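Local coordinates for protein CRISPR-associated endonuclease Cas9 (Campylobacter jejuni subsp. jejuni serotype O:2, PDB 5X2H) that is an RNA-guided endonuclease that, in its full-length form, cuts both strands of matching DNA with RuvC-like and HNH nuclease domains, at residues Ser265-Met270 with Asp357-Ala362; Val684-His689 with Phe737-Asp742. All blocks are in the same frame, centred on the assembly; numbering follows the deposited sequence.

Contact 1: Ser265-Met270 with Asp357-Ala362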
ATOM      1  N   SER A 265      -8.126 -19.837  21.196  1.00 68.41           N
ATOM      2  CA  SER A 265      -8.264 -19.829  22.642  1.00 68.80           C
ATOM      3  C   SER A 265      -9.320 -20.845  23.072  1.00 68.30           C
ATOM      4  O   SER A 265     -10.216 -21.184  22.293  1.00 66.05           O
ATOM      5  CB  SER A 265      -8.650 -18.438  23.134  1.00 70.76           C
ATOM      6  OG  SER A 265      -9.941 -18.078  22.678  1.00 73.12           O
ATOM      7  N   PRO A 266      -9.226 -21.359  24.303  1.00 67.26           N
ATOM      8  CA  PRO A 266     -10.248 -22.317  24.767  1.00 71.54           C
ATOM      9  C   PRO A 266     -11.662 -21.766  24.696  1.00 71.55           C
ATOM     10  O   PRO A 266     -12.580 -22.484  24.282  1.00 74.14           O
ATOM     11  CB  PRO A 266      -9.820 -22.612  26.212  1.00 72.11           C
ATOM     12  CG  PRO A 266      -8.357 -22.323  26.240  1.00 72.62           C
ATOM     13  CD  PRO A 266      -8.146 -21.176  25.288  1.00 69.23           C
ATOM     14  N   LEU A 267     -11.862 -20.505  25.086  1.00 71.55           N
ATOM     15  CA  LEU A 267     -13.187 -19.898  24.991  1.00 71.07           C
ATOM     16  C   LEU A 267     -13.686 -19.894  23.552  1.00 67.45           C
ATOM     17  O   LEU A 267     -14.841 -20.246  23.283  1.00 66.33           O
ATOM     18  CB  LEU A 267     -13.153 -18.475  25.547  1.00 74.42           C
ATOM     19  CG  LEU A 267     -13.972 -18.187  26.804  1.00 78.20           C
ATOM     20  CD1 LEU A 267     -13.956 -16.697  27.102  1.00 77.81           C
ATOM     21  CD2 LEU A 267     -15.397 -18.698  26.654  1.00 78.46           C
ATOM     22  N   ALA A 268     -12.823 -19.498  22.611  1.00 64.22           N
ATOM     23  CA  ALA A 268     -13.219 -19.459  21.207  1.00 60.69           C
ATOM     24  C   ALA A 268     -13.492 -20.857  20.670  1.00 61.52           C
ATOM     25  O   ALA A 268     -14.457 -21.060  19.923  1.00 59.76           O
ATOM     26  CB  ALA A 268     -12.142 -18.765  20.374  1.00 60.10           C
ATOM     27  N   PHE A 269     -12.649 -21.830  21.027  1.00 65.42           N
ATOM     28  CA  PHE A 269     -12.943 -23.220  20.693  1.00 69.45           C
ATOM     29  C   PHE A 269     -14.287 -23.641  21.269  1.00 68.67           C
ATOM     30  O   PHE A 269     -15.094 -24.280  20.583  1.00 68.97           O
ATOM     31  CB  PHE A 269     -11.833 -24.138  21.211  1.00 75.65           C
ATOM     32  CG  PHE A 269     -10.606 -24.159  20.345  1.00 80.61           C
ATOM     33  CD1 PHE A 269     -10.703 -23.973  18.974  1.00 80.50           C
ATOM     34  CD2 PHE A 269      -9.355 -24.368  20.902  1.00 83.37           C
ATOM     35  CE1 PHE A 269      -9.575 -23.993  18.175  1.00 80.65           C
ATOM     36  CE2 PHE A 269      -8.223 -24.388  20.109  1.00 84.96           C
ATOM     37  CZ  PHE A 269      -8.334 -24.201  18.741  1.00 83.19           C
ATOM     38  N   MET A 270     -14.547 -23.282  22.526  1.00 67.94           N
ATOM     39  CA  MET A 270     -15.824 -23.615  23.144  1.00 69.23           C
ATOM     40  C   MET A 270     -16.973 -22.931  22.413  1.00 69.50           C
ATOM     41  O   MET A 270     -17.985 -23.565  22.092  1.00 72.56           O
ATOM     42  CB  MET A 270     -15.805 -23.219  24.621  1.00 69.21           C
ATOM     43  CG  MET A 270     -17.054 -23.602  25.390  1.00 72.64           C
ATOM     44  SD  MET A 270     -17.174 -25.374  25.685  1.00 81.11           S
ATOM     45  CE  MET A 270     -15.685 -25.655  26.641  1.00 83.11           C
ATOM     46  N   ASP A 357      -6.048 -17.126  32.351  1.00104.39           N
ATOM     47  CA  ASP A 357      -4.662 -17.216  31.905  1.00103.23           C
ATOM     48  C   ASP A 357      -4.529 -18.087  30.664  1.00100.22           C
ATOM     49  O   ASP A 357      -3.647 -17.845  29.834  1.00100.10           O
ATOM     50  CB  ASP A 357      -3.779 -17.755  33.031  1.00107.86           C
ATOM     51  CG  ASP A 357      -3.753 -16.840  34.240  1.00109.96           C
ATOM     52  OD1 ASP A 357      -3.861 -15.609  34.058  1.00108.20           O
ATOM     53  OD2 ASP A 357      -3.623 -17.351  35.373  1.00113.43           O
ATOM     54  N   LEU A 358      -5.391 -19.095  30.517  1.00 99.63           N
ATOM     55  CA  LEU A 358      -5.356 -19.935  29.325  1.00 98.55           C
ATOM     56  C   LEU A 358      -5.715 -19.131  28.081  1.00 96.21           C
ATOM     57  O   LEU A 358      -5.023 -19.205  27.057  1.00 94.70           O
ATOM     58  CB  LEU A 358      -6.304 -21.122  29.494  1.00100.57           C
ATOM     59  CG  LEU A 358      -5.673 -22.515  29.452  1.00102.19           C
ATOM     60  CD1 LEU A 358      -4.540 -22.618  30.459  1.00104.15           C
ATOM     61  CD2 LEU A 358      -6.726 -23.582  29.715  1.00102.99           C
ATOM     62  N   ASN A 359      -6.799 -18.355  28.151  1.00 94.67           N
ATOM     63  CA  ASN A 359      -7.164 -17.496  27.030  1.00 91.20           C
ATOM     64  C   ASN A 359      -6.121 -16.410  26.800  1.00 89.91           C
ATOM     65  O   ASN A 359      -5.875 -16.020  25.652  1.00 88.31           O
ATOM     66  CB  ASN A 359      -8.538 -16.871  27.273  1.00 89.76           C
ATOM     67  CG  ASN A 359      -9.631 -17.909  27.427  1.00 89.93           C
ATOM     68  OD1 ASN A 359     -10.053 -18.531  26.452  1.00 90.00           O
ATOM     69  ND2 ASN A 359     -10.100 -18.099  28.656  1.00 88.97           N
ATOM     70  N   GLU A 360      -5.498 -15.914  27.871  1.00 90.21           N
ATOM     71  CA  GLU A 360      -4.448 -14.914  27.718  1.00 89.13           C
ATOM     72  C   GLU A 360      -3.191 -15.513  27.099  1.00 84.59           C
ATOM     73  O   GLU A 360      -2.444 -14.806  26.412  1.00 79.32           O
ATOM     74  CB  GLU A 360      -4.130 -14.283  29.074  1.00 94.74           C
ATOM     75  CG  GLU A 360      -4.148 -12.762  29.081  1.00 96.92           C
ATOM     76  CD  GLU A 360      -5.410 -12.191  28.462  1.00 96.11           C
ATOM     77  OE1 GLU A 360      -5.294 -11.362  27.535  1.00 94.45           O
ATOM     78  OE2 GLU A 360      -6.517 -12.578  28.895  1.00 96.27           O
ATOM     79  N   ILE A 361      -2.944 -16.805  27.326  1.00 83.61           N
ATOM     80  CA  ILE A 361      -1.781 -17.458  26.732  1.00 82.39           C
ATOM     81  C   ILE A 361      -1.962 -17.598  25.225  1.00 76.97           C
ATOM     82  O   ILE A 361      -1.044 -17.321  24.444  1.00 74.37           O
ATOM     83  CB  ILE A 361      -1.530 -18.821  27.402  1.00 84.00           C
ATOM     84  CG1 ILE A 361      -0.841 -18.639  28.754  1.00 84.96           C
ATOM     85  CG2 ILE A 361      -0.694 -19.720  26.501  1.00 83.75           C
ATOM     86  CD1 ILE A 361      -0.784 -19.901  29.577  1.00 86.76           C
ATOM     87  N   ALA A 362      -3.150 -18.032  24.794  1.00 73.36           N
ATOM     88  CA  ALA A 362      -3.408 -18.187  23.366  1.00 70.08           C
ATOM     89  C   ALA A 362      -3.288 -16.856  22.637  1.00 65.82           C
ATOM     90  O   ALA A 362      -2.820 -16.803  21.494  1.00 63.00           O
ATOM     91  CB  ALA A 362      -4.790 -18.801  23.145  1.00 69.18           C
TER
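The carboxamide of N359 is the flat group of this contact, wedged by its oxygen between P266 and L267. CB of L267 lies 3.2 Å from N359 OD1, displaced to one face of the amide, while P266 CD approaches OD1 to 3.5 Å from the opposite face. In the carbonyl plane itself comes the backbone of L267, whose N donates to N359 OD1 at 3.0 Å with an N-H...O angle of 161°. S265 CB also sits close to that plane, at the oxygen's edge, 3.6 Å from N359 OD1. With CG beside the backbone N and anti to the carbonyl carbon (chi1 -60°), the amide is carried out toward the other helix. Both helices belong to the alpha-helical recognition lobe. S265, the N-cap residue of helix 266-288, accepts from A268 N through OG at 3.2 Å, while N359 OD1 of the neighbouring helix takes the L267 N-H. S265 OG is also bonded to P262 O. An amide oxygen at a helix N-terminus would probably be favoured by the helix dipole. The segments 266-270 and 357-362 run nearly perpendicular (96°). A362 CB packs 3.7 Å from S265 CA, and L358 CB 4.0 Å from P266 CG. F404 packs on both S265 and N359, and Y341 on P266 and A362.

Contact 2: Val684-His689 with Phe737-Asp742; sequences VDIFKH and FSLYKD. With nucleotides of chain D.
I686, L739 and F737 bury the most surface here, and they share one face of a three-stranded antiparallel sheet in the C-terminal, DNA-binding part of Cas9. Strand 683-689 is its middle strand, between 695-700 and 733-740; the short segments run at 145°, so the pair is clearly twisted. I686 pairs with F737, its N donating to F737 O at 2.9 Å (171° at the hydrogen). Above this bond the two side chains point the same way, with I686 CG1 3.8 Å from F737 CE1, an oblique approach to the ring. F811 meets the F737 ring edge-to-face. L739 slants across I686, its CD1 4.0 Å from I686 CG1, while its CB lies 3.6 Å from CG1 of V684. The V684-L739 pair is hydrogen-bonded both ways, the shorter link being L739 N to V684 O at 2.8 Å. On the other face, S738 OG donates to D685 OD1 at 2.8 Å, about 60° out of the carboxylate plane; salt bridges from R683 and R830 also hold this aspartate. Just past the paired residues, K741 turns to the DNA, its chain bending at the last torsion so that NZ donates to OP1 of DA3 of chain D at 2.7 Å.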
ATOM      1  N   VAL A 684       5.006  24.928 -10.063  1.00 28.89           N
ATOM      2  CA  VAL A 684       5.726  25.911 -10.865  1.00 33.45           C
ATOM      3  C   VAL A 684       5.289  27.298 -10.414  1.00 34.88           C
ATOM      4  O   VAL A 684       4.093  27.556 -10.248  1.00 37.14           O
ATOM      5  CB  VAL A 684       5.491  25.717 -12.379  1.00 37.77           C
ATOM      6  CG1 VAL A 684       4.008  25.731 -12.711  1.00 41.35           C
ATOM      7  CG2 VAL A 684       6.222  26.783 -13.172  1.00 38.39           C
ATOM      8  N   ASP A 685       6.258  28.180 -10.189  1.00 32.12           N
ATOM      9  CA  ASP A 685       5.987  29.533  -9.723  1.00 33.92           C
ATOM     10  C   ASP A 685       6.062  30.490 -10.904  1.00 37.91           C
ATOM     11  O   ASP A 685       7.079  30.542 -11.604  1.00 37.71           O
ATOM     12  CB  ASP A 685       6.967  29.938  -8.624  1.00 35.01           C
ATOM     13  CG  ASP A 685       6.738  29.174  -7.330  1.00 38.68           C
ATOM     14  OD1 ASP A 685       5.751  28.406  -7.258  1.00 36.67           O
ATOM     15  OD2 ASP A 685       7.544  29.341  -6.390  1.00 38.89           O
ATOM     16  N   ILE A 686       4.985  31.240 -11.120  1.00 40.26           N
ATOM     17  CA  ILE A 686       4.860  32.142 -12.258  1.00 35.75           C
ATOM     18  C   ILE A 686       5.225  33.547 -11.810  1.00 37.63           C
ATOM     19  O   ILE A 686       4.691  34.050 -10.814  1.00 43.53           O
ATOM     20  CB  ILE A 686       3.440  32.101 -12.845  1.00 33.42           C
ATOM     21  CG1 ILE A 686       3.122  30.694 -13.354  1.00 31.84           C
ATOM     22  CG2 ILE A 686       3.282  33.138 -13.953  1.00 36.07           C
ATOM     23  CD1 ILE A 686       4.165  30.138 -14.304  1.00 30.16           C
ATOM     24  N   PHE A 687       6.142  34.175 -12.536  1.00 33.37           N
ATOM     25  CA  PHE A 687       6.549  35.548 -12.296  1.00 36.18           C
ATOM     26  C   PHE A 687       6.171  36.404 -13.497  1.00 39.80           C
ATOM     27  O   PHE A 687       5.841  35.902 -14.575  1.00 39.72           O
ATOM     28  CB  PHE A 687       8.056  35.649 -12.035  1.00 36.41           C
ATOM     29  CG  PHE A 687       8.485  35.089 -10.713  1.00 37.98           C
ATOM     30  CD1 PHE A 687       8.582  33.720 -10.522  1.00 37.16           C
ATOM     31  CD2 PHE A 687       8.808  35.933  -9.664  1.00 38.48           C
ATOM     32  CE1 PHE A 687       8.982  33.202  -9.308  1.00 34.89           C
ATOM     33  CE2 PHE A 687       9.213  35.420  -8.447  1.00 36.70           C
ATOM     34  CZ  PHE A 687       9.300  34.053  -8.269  1.00 35.68           C
ATOM     35  N   LYS A 688       6.234  37.717 -13.299  1.00 39.96           N
ATOM     36  CA  LYS A 688       5.906  38.680 -14.340  1.00 39.96           C
ATOM     37  C   LYS A 688       6.885  39.836 -14.239  1.00 40.91           C
ATOM     38  O   LYS A 688       7.018  40.444 -13.174  1.00 41.47           O
ATOM     39  CB  LYS A 688       4.463  39.173 -14.195  1.00 44.82           C
ATOM     40  CG  LYS A 688       3.981  40.110 -15.288  1.00 51.56           C
ATOM     41  CD  LYS A 688       2.469  40.284 -15.199  1.00 55.89           C
ATOM     42  CE  LYS A 688       1.959  41.315 -16.185  1.00 59.69           C
ATOM     43  NZ  LYS A 688       2.396  42.684 -15.804  1.00 66.13           N
ATOM     44  N   HIS A 689       7.582  40.124 -15.335  1.00 44.63           N
ATOM     45  CA  HIS A 689       8.472  41.274 -15.360  1.00 49.17           C
ATOM     46  C   HIS A 689       7.661  42.552 -15.186  1.00 53.28           C
ATOM     47  O   HIS A 689       6.650  42.757 -15.864  1.00 54.72           O
ATOM     48  CB  HIS A 689       9.256  41.308 -16.669  1.00 48.23           C
ATOM     49  CG  HIS A 689      10.371  42.306 -16.678  1.00 50.79           C
ATOM     50  ND1 HIS A 689      10.156  43.663 -16.791  1.00 53.60           N
ATOM     51  CD2 HIS A 689      11.713  42.145 -16.589  1.00 51.51           C
ATOM     52  CE1 HIS A 689      11.316  44.294 -16.769  1.00 55.10           C
ATOM     53  NE2 HIS A 689      12.277  43.395 -16.647  1.00 53.81           N
ATOM     54  N   PHE A 737       1.706  33.795  -8.856  1.00 40.70           N
ATOM     55  CA  PHE A 737       1.013  32.695  -8.197  1.00 40.75           C
ATOM     56  C   PHE A 737       1.811  31.419  -8.424  1.00 42.20           C
ATOM     57  O   PHE A 737       2.717  31.367  -9.262  1.00 41.55           O
ATOM     58  CB  PHE A 737      -0.420  32.538  -8.711  1.00 40.72           C
ATOM     59  CG  PHE A 737      -0.554  32.697 -10.201  1.00 41.06           C
ATOM     60  CD1 PHE A 737      -0.216  31.666 -11.056  1.00 38.83           C
ATOM     61  CD2 PHE A 737      -1.025  33.882 -10.742  1.00 41.53           C
ATOM     62  CE1 PHE A 737      -0.342  31.812 -12.423  1.00 40.05           C
ATOM     63  CE2 PHE A 737      -1.153  34.034 -12.106  1.00 42.44           C
ATOM     64  CZ  PHE A 737      -0.813  32.999 -12.948  1.00 42.91           C
ATOM     65  N   SER A 738       1.465  30.389  -7.657  1.00 38.81           N
ATOM     66  CA  SER A 738       2.039  29.061  -7.802  1.00 37.40           C
ATOM     67  C   SER A 738       1.012  28.147  -8.449  1.00 37.64           C
ATOM     68  O   SER A 738      -0.163  28.155  -8.062  1.00 39.47           O
ATOM     69  CB  SER A 738       2.471  28.494  -6.448  1.00 36.72           C
ATOM     70  OG  SER A 738       3.468  29.305  -5.853  1.00 42.11           O
ATOM     71  N   LEU A 739       1.449  27.367  -9.432  1.00 33.23           N
ATOM     72  CA  LEU A 739       0.584  26.422 -10.118  1.00 32.27           C
ATOM     73  C   LEU A 739       0.963  24.998  -9.743  1.00 36.33           C
ATOM     74  O   LEU A 739       2.147  24.658  -9.661  1.00 37.33           O
ATOM     75  CB  LEU A 739       0.663  26.594 -11.636  1.00 31.73           C
ATOM     76  CG  LEU A 739       0.236  27.951 -12.192  1.00 33.79           C
ATOM     77  CD1 LEU A 739       0.282  27.936 -13.710  1.00 31.54           C
ATOM     78  CD2 LEU A 739      -1.156  28.321 -11.685  1.00 36.75           C
ATOM     79  N   TYR A 740      -0.053  24.178  -9.507  1.00 36.41           N
ATOM     80  CA  TYR A 740       0.088  22.750  -9.292  1.00 35.97           C
ATOM     81  C   TYR A 740      -0.724  22.037 -10.361  1.00 34.75           C
ATOM     82  O   TYR A 740      -1.537  22.649 -11.059  1.00 36.13           O
ATOM     83  CB  TYR A 740      -0.392  22.342  -7.889  1.00 36.18           C
ATOM     84  CG  TYR A 740       0.172  23.190  -6.769  1.00 33.79           C
ATOM     85  CD1 TYR A 740      -0.386  24.423  -6.455  1.00 37.05           C
ATOM     86  CD2 TYR A 740       1.256  22.753  -6.019  1.00 35.27           C
ATOM     87  CE1 TYR A 740       0.125  25.204  -5.431  1.00 39.38           C
ATOM     88  CE2 TYR A 740       1.776  23.526  -4.991  1.00 39.20           C
ATOM     89  CZ  TYR A 740       1.205  24.751  -4.702  1.00 42.78           C
ATOM     90  OH  TYR A 740       1.714  25.524  -3.683  1.00 44.52           O
ATOM     91  N   LYS A 741      -0.497  20.732 -10.489  1.00 30.11           N
ATOM     92  CA  LYS A 741      -1.274  19.944 -11.435  1.00 31.56           C
ATOM     93  C   LYS A 741      -2.763  20.108 -11.158  1.00 36.45           C
ATOM     94  O   LYS A 741      -3.211  19.993 -10.012  1.00 41.06           O
ATOM     95  CB  LYS A 741      -0.869  18.472 -11.360  1.00 30.56           C
ATOM     96  CG  LYS A 741       0.505  18.196 -11.960  1.00 31.51           C
ATOM     97  CD  LYS A 741       0.854  16.717 -11.934  1.00 31.72           C
ATOM     98  CE  LYS A 741       2.173  16.456 -12.645  1.00 33.11           C
ATOM     99  NZ  LYS A 741       3.284  17.280 -12.087  1.00 32.72           N
ATOM    100  N   ASP A 742      -3.517  20.405 -12.218  1.00 35.65           N
ATOM    101  CA  ASP A 742      -4.960  20.641 -12.194  1.00 37.69           C
ATOM    102  C   ASP A 742      -5.345  21.946 -11.506  1.00 38.64           C
ATOM    103  O   ASP A 742      -6.494  22.105 -11.080  1.00 34.96           O
ATOM    104  CB  ASP A 742      -5.718  19.469 -11.562  1.00 40.58           C
ATOM    105  CG  ASP A 742      -5.765  18.258 -12.470  1.00 45.60           C
ATOM    106  OD1 ASP A 742      -5.721  18.443 -13.706  1.00 46.20           O
ATOM    107  OD2 ASP A 742      -5.842  17.126 -11.952  1.00 46.54           O
TER
ATOM    108  P    DA D   3       5.971  16.485 -14.672  1.00 32.68           P
ATOM    109  OP1  DA D   3       5.616  16.430 -13.237  1.00 32.55           O
ATOM    110  OP2  DA D   3       5.356  17.517 -15.537  1.00 32.67           O
ATOM    111  O5'  DA D   3       7.558  16.604 -14.829  1.00 33.89           O
ATOM    112  C5'  DA D   3       8.401  15.588 -14.275  1.00 32.21           C
ATOM    113  C4'  DA D   3       9.575  15.280 -15.194  1.00 32.04           C
ATOM    114  O4'  DA D   3       9.152  14.384 -16.258  1.00 32.65           O
ATOM    115  C3'  DA D   3      10.206  16.496 -15.873  1.00 30.64           C
ATOM    116  O3'  DA D   3      11.617  16.408 -15.794  1.00 29.65           O
ATOM    117  C2'  DA D   3       9.705  16.404 -17.316  1.00 31.38           C
ATOM    118  C1'  DA D   3       9.559  14.899 -17.508  1.00 35.21           C
ATOM    119  N9   DA D   3       8.556  14.529 -18.509  1.00 36.49           N
ATOM    120  C8   DA D   3       7.244  14.918 -18.548  1.00 35.35           C
ATOM    121  N7   DA D   3       6.572  14.422 -19.563  1.00 34.58           N
ATOM    122  C5   DA D   3       7.508  13.654 -20.237  1.00 35.06           C
ATOM    123  C6   DA D   3       7.430  12.870 -21.407  1.00 35.81           C
ATOM    124  N6   DA D   3       6.312  12.726 -22.126  1.00 34.09           N
ATOM    125  N1   DA D   3       8.550  12.235 -21.810  1.00 34.61           N
ATOM    126  C2   DA D   3       9.667  12.382 -21.090  1.00 33.16           C
ATOM    127  N3   DA D   3       9.862  13.091 -19.979  1.00 32.12           N
ATOM    128  C4   DA D   3       8.734  13.707 -19.600  1.00 34.04           C
TER

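How the contacts relate
Contacts 1 and 2 are independent elements of one chain: their centres are 62 Å apart, their nearest atoms about 47 Å, and they lie on opposite sides of the chain's centre, 33 and 32 Å from it. They also follow in series, 265-270 with 357-362 closing before 684-689 with 737-742 begins. One is helix against helix, the other strand beside strand. Both lie away from the predicted RuvC metal site of D14, E485 and H558. Contact 1 is helix packing whose nearest atom comes within about 6 Å of the bound nucleic acid, too far for a direct bond, whereas segment 737-742 reaches a DNA phosphate through K741.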